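Long-range contact in cytochrome P450 monooxygenase (PDB 6KBH), which probably acts as a self-sufficient monooxygenase, carrying heme, flavin mononucleotide and a [2Fe-2S] cluster on a single chain: residues R412-Q423 with V439-E450. Sequence-based numbering, arbitrary orientation.
Sequences RRLPHMELVPDQ and VWVRWDPARNPE
E418 and L419 pair antiparallel with V441 and R442 in the small three-stranded sheet of the P450 heme domain, where strand 440-442 runs between 172-174 and 418-419, the latter following helix 396-413 after a turn at L414-M417. E418 and R442 form the hydrogen-bonded pair, E418 N to R442 O and R442 N to E418 O both spanning 2.8 Å. Their side chains lie alongside each other on the same face: R442 NH1 donates an almost straight hydrogen bond (170°) to E418 OE2, 3.1 Å away, closing a salt bridge and meeting the oxygen from above the carboxylate plane. Q423, with CG anti to its own N (chi1 -179°) and the chain extended beyond, brings its amide to the backbone of W440. There OE1 accepts W440 N in plane on a lone pair at 2.9 Å, while NE2 donates to W440 O at 3.2 Å and to V420 O. Since V420 N also reaches W440 O, that oxygen has two donors. A leucine in place of Q423 would probably leave W440 N without this acceptor and V420 O without the NE2 donor. Beside the pairing M417 CG meets V441 CB at 3.6 Å. Farther along, L414 CD1 sits over the centre of the six-membered ring of W443, 3.9 Å from its centroid, and W443 CB covers one face of the H416 ring. R413 NE and NH2 both turn to E450 OE1 in a salt bridge whose hydrogen bonds are weak in angle, while NH1 pairs with E409. Backbone, amide and charge pairing thus together hold the chain after the helix to the central strand.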
# COMPACT_ATOMS: atom_id res chain seq x y z
N ARG A 412 -11.19 -18.19 3.57
CA ARG A 412 -12.37 -18.33 4.41
C ARG A 412 -13.00 -19.70 4.23
O ARG A 412 -13.10 -20.49 5.17
CB ARG A 412 -13.39 -17.24 4.07
CG ARG A 412 -13.02 -15.86 4.58
CD ARG A 412 -13.57 -15.61 5.97
NE ARG A 412 -13.46 -14.20 6.32
CZ ARG A 412 -14.23 -13.24 5.82
NH1 ARG A 412 -15.18 -13.53 4.94
NH2 ARG A 412 -14.06 -11.98 6.20
N ARG A 413 -13.42 -20.02 3.00
CA ARG A 413 -14.26 -21.18 2.77
C ARG A 413 -13.46 -22.48 2.76
O ARG A 413 -13.90 -23.49 3.32
CB ARG A 413 -15.04 -21.01 1.46
CG ARG A 413 -16.03 -19.86 1.52
CD ARG A 413 -16.60 -19.50 0.15
NE ARG A 413 -17.49 -20.52 -0.37
CZ ARG A 413 -18.25 -20.37 -1.46
NH1 ARG A 413 -18.23 -19.23 -2.13
NH2 ARG A 413 -19.03 -21.36 -1.87
N LEU A 414 -12.27 -22.49 2.14
CA LEU A 414 -11.49 -23.71 1.95
C LEU A 414 -10.10 -23.60 2.56
O LEU A 414 -9.09 -23.66 1.84
CB LEU A 414 -11.39 -24.06 0.47
CG LEU A 414 -12.62 -23.90 -0.42
CD1 LEU A 414 -12.40 -24.54 -1.78
CD2 LEU A 414 -13.81 -24.52 0.26
N PRO A 415 -10.00 -23.45 3.89
CA PRO A 415 -8.66 -23.49 4.51
C PRO A 415 -8.04 -24.87 4.49
O PRO A 415 -6.81 -24.98 4.58
CB PRO A 415 -8.93 -23.03 5.96
CG PRO A 415 -10.34 -22.50 5.96
CD PRO A 415 -11.05 -23.27 4.90
N HIS A 416 -8.84 -25.92 4.38
CA HIS A 416 -8.38 -27.30 4.30
C HIS A 416 -7.97 -27.71 2.88
O HIS A 416 -7.89 -28.91 2.58
CB HIS A 416 -9.46 -28.24 4.84
CG HIS A 416 -10.70 -28.26 4.01
ND1 HIS A 416 -11.32 -27.11 3.57
CD2 HIS A 416 -11.46 -29.28 3.55
CE1 HIS A 416 -12.39 -27.42 2.86
NE2 HIS A 416 -12.50 -28.74 2.84
N MET A 417 -7.74 -26.73 2.02
CA MET A 417 -7.30 -26.98 0.65
C MET A 417 -5.79 -27.12 0.60
O MET A 417 -5.06 -26.35 1.24
CB MET A 417 -7.77 -25.85 -0.26
CG MET A 417 -7.11 -25.81 -1.62
SD MET A 417 -7.20 -24.16 -2.37
CE MET A 417 -8.93 -24.07 -2.79
N GLU A 418 -5.31 -28.11 -0.15
CA GLU A 418 -3.87 -28.28 -0.33
C GLU A 418 -3.57 -28.59 -1.79
O GLU A 418 -4.46 -28.95 -2.57
CB GLU A 418 -3.29 -29.38 0.57
CG GLU A 418 -3.79 -30.78 0.27
CD GLU A 418 -3.20 -31.82 1.21
OE1 GLU A 418 -2.42 -31.44 2.11
OE2 GLU A 418 -3.53 -33.02 1.05
N LEU A 419 -2.30 -28.45 -2.14
CA LEU A 419 -1.85 -28.74 -3.49
C LEU A 419 -1.78 -30.25 -3.72
O LEU A 419 -1.35 -31.01 -2.84
CB LEU A 419 -0.47 -28.13 -3.73
CG LEU A 419 -0.40 -26.65 -4.14
CD1 LEU A 419 1.03 -26.16 -4.11
CD2 LEU A 419 -1.00 -26.47 -5.51
N VAL A 420 -2.22 -30.68 -4.89
CA VAL A 420 -2.01 -32.05 -5.34
C VAL A 420 -0.50 -32.30 -5.36
O VAL A 420 0.23 -31.61 -6.08
CB VAL A 420 -2.63 -32.29 -6.73
CG1 VAL A 420 -2.19 -33.64 -7.27
CG2 VAL A 420 -4.15 -32.20 -6.65
N PRO A 421 0.01 -33.24 -4.56
CA PRO A 421 1.46 -33.43 -4.48
C PRO A 421 2.02 -33.99 -5.77
O PRO A 421 1.30 -34.40 -6.69
CB PRO A 421 1.62 -34.42 -3.32
CG PRO A 421 0.32 -34.36 -2.56
CD PRO A 421 -0.72 -34.09 -3.60
N ASP A 422 3.36 -34.02 -5.83
CA ASP A 422 4.10 -34.46 -7.02
C ASP A 422 3.57 -33.79 -8.28
O ASP A 422 3.39 -34.42 -9.33
CB ASP A 422 4.07 -35.98 -7.16
CG ASP A 422 4.84 -36.68 -6.05
OD1 ASP A 422 5.50 -35.99 -5.25
OD2 ASP A 422 4.80 -37.93 -6.00
N GLN A 423 3.31 -32.49 -8.19
CA GLN A 423 2.74 -31.72 -9.29
C GLN A 423 3.83 -30.86 -9.92
O GLN A 423 4.57 -30.16 -9.22
CB GLN A 423 1.60 -30.84 -8.80
CG GLN A 423 0.94 -30.01 -9.88
CD GLN A 423 -0.31 -29.31 -9.39
OE1 GLN A 423 -0.91 -28.50 -10.11
NE2 GLN A 423 -0.71 -29.60 -8.16
N VAL A 439 -2.96 -24.74 -11.47
CA VAL A 439 -2.68 -25.08 -10.08
C VAL A 439 -3.79 -26.03 -9.64
O VAL A 439 -4.98 -25.71 -9.75
CB VAL A 439 -2.54 -23.83 -9.18
CG1 VAL A 439 -3.86 -23.33 -8.65
CG2 VAL A 439 -1.58 -24.09 -8.04
N TRP A 440 -3.41 -27.24 -9.25
CA TRP A 440 -4.36 -28.30 -8.93
C TRP A 440 -4.43 -28.45 -7.42
O TRP A 440 -3.41 -28.67 -6.76
CB TRP A 440 -3.95 -29.62 -9.59
CG TRP A 440 -4.07 -29.60 -11.10
CD1 TRP A 440 -3.05 -29.46 -12.00
CD2 TRP A 440 -5.27 -29.74 -11.87
NE1 TRP A 440 -3.54 -29.49 -13.28
CE2 TRP A 440 -4.90 -29.66 -13.23
CE3 TRP A 440 -6.62 -29.92 -11.55
CZ2 TRP A 440 -5.83 -29.76 -14.26
CZ3 TRP A 440 -7.54 -30.02 -12.57
CH2 TRP A 440 -7.14 -29.93 -13.92
N VAL A 441 -5.63 -28.32 -6.88
CA VAL A 441 -5.83 -28.28 -5.43
C VAL A 441 -6.89 -29.29 -5.03
O VAL A 441 -7.92 -29.44 -5.70
CB VAL A 441 -6.21 -26.86 -4.96
CG1 VAL A 441 -5.06 -25.90 -5.21
CG2 VAL A 441 -7.45 -26.38 -5.66
N ARG A 442 -6.63 -29.99 -3.94
CA ARG A 442 -7.58 -30.89 -3.30
C ARG A 442 -8.07 -30.28 -2.00
O ARG A 442 -7.42 -29.40 -1.41
CB ARG A 442 -6.95 -32.26 -3.03
CG ARG A 442 -5.97 -32.21 -1.88
CD ARG A 442 -5.59 -33.57 -1.31
NE ARG A 442 -5.20 -34.52 -2.33
CZ ARG A 442 -4.02 -35.14 -2.35
NH1 ARG A 442 -3.12 -34.88 -1.40
NH2 ARG A 442 -3.74 -36.01 -3.31
N TRP A 443 -9.23 -30.74 -1.54
CA TRP A 443 -9.73 -30.44 -0.21
C TRP A 443 -10.81 -31.45 0.14
O TRP A 443 -11.29 -32.20 -0.71
CB TRP A 443 -10.26 -29.01 -0.10
CG TRP A 443 -11.57 -28.78 -0.78
CD1 TRP A 443 -12.81 -28.86 -0.23
CD2 TRP A 443 -11.76 -28.42 -2.15
NE1 TRP A 443 -13.77 -28.58 -1.18
CE2 TRP A 443 -13.14 -28.30 -2.37
CE3 TRP A 443 -10.89 -28.19 -3.22
CZ2 TRP A 443 -13.67 -27.96 -3.60
CZ3 TRP A 443 -11.42 -27.86 -4.44
CH2 TRP A 443 -12.79 -27.75 -4.63
N ASP A 444 -11.17 -31.48 1.43
CA ASP A 444 -12.21 -32.38 1.91
C ASP A 444 -13.56 -31.67 1.82
O ASP A 444 -13.82 -30.75 2.61
CB ASP A 444 -11.92 -32.80 3.35
CG ASP A 444 -12.80 -33.95 3.81
OD1 ASP A 444 -13.75 -34.32 3.08
OD2 ASP A 444 -12.55 -34.48 4.91
N PRO A 445 -14.45 -32.07 0.91
CA PRO A 445 -15.69 -31.30 0.72
C PRO A 445 -16.61 -31.32 1.92
O PRO A 445 -17.17 -30.27 2.27
CB PRO A 445 -16.34 -31.98 -0.50
CG PRO A 445 -15.22 -32.73 -1.17
CD PRO A 445 -14.33 -33.17 -0.07
N ALA A 446 -16.82 -32.47 2.56
CA ALA A 446 -17.72 -32.52 3.71
C ALA A 446 -17.27 -31.56 4.81
O ALA A 446 -18.10 -31.02 5.54
CB ALA A 446 -17.81 -33.94 4.25
N ARG A 447 -15.96 -31.33 4.91
CA ARG A 447 -15.33 -30.61 6.01
C ARG A 447 -15.31 -29.10 5.81
O ARG A 447 -14.74 -28.39 6.65
CB ARG A 447 -13.91 -31.14 6.19
CG ARG A 447 -13.18 -30.69 7.43
CD ARG A 447 -11.91 -31.49 7.58
NE ARG A 447 -12.23 -32.85 8.01
CZ ARG A 447 -11.94 -33.33 9.21
NH1 ARG A 447 -11.30 -32.56 10.09
NH2 ARG A 447 -12.26 -34.57 9.53
N ASN A 448 -15.90 -28.58 4.74
CA ASN A 448 -15.98 -27.13 4.58
C ASN A 448 -16.57 -26.52 5.85
O ASN A 448 -17.65 -26.95 6.29
CB ASN A 448 -16.85 -26.73 3.38
CG ASN A 448 -16.43 -27.39 2.08
OD1 ASN A 448 -17.27 -27.81 1.29
ND2 ASN A 448 -15.12 -27.48 1.85
N PRO A 449 -15.91 -25.54 6.47
CA PRO A 449 -16.57 -24.80 7.55
C PRO A 449 -17.86 -24.16 7.10
O PRO A 449 -18.71 -23.81 7.94
CB PRO A 449 -15.53 -23.74 7.95
CG PRO A 449 -14.22 -24.23 7.38
CD PRO A 449 -14.59 -24.98 6.13
N GLU A 450 -18.05 -24.04 5.78
CA GLU A 450 -19.16 -23.29 5.22
C GLU A 450 -20.50 -23.98 5.46
O GLU A 450 -21.49 -23.31 5.78
CB GLU A 450 -18.91 -23.10 3.72
CG GLU A 450 -19.99 -22.36 2.97
CD GLU A 450 -19.95 -22.67 1.50
OE1 GLU A 450 -18.97 -22.25 0.84
OE2 GLU A 450 -20.87 -23.34 1.00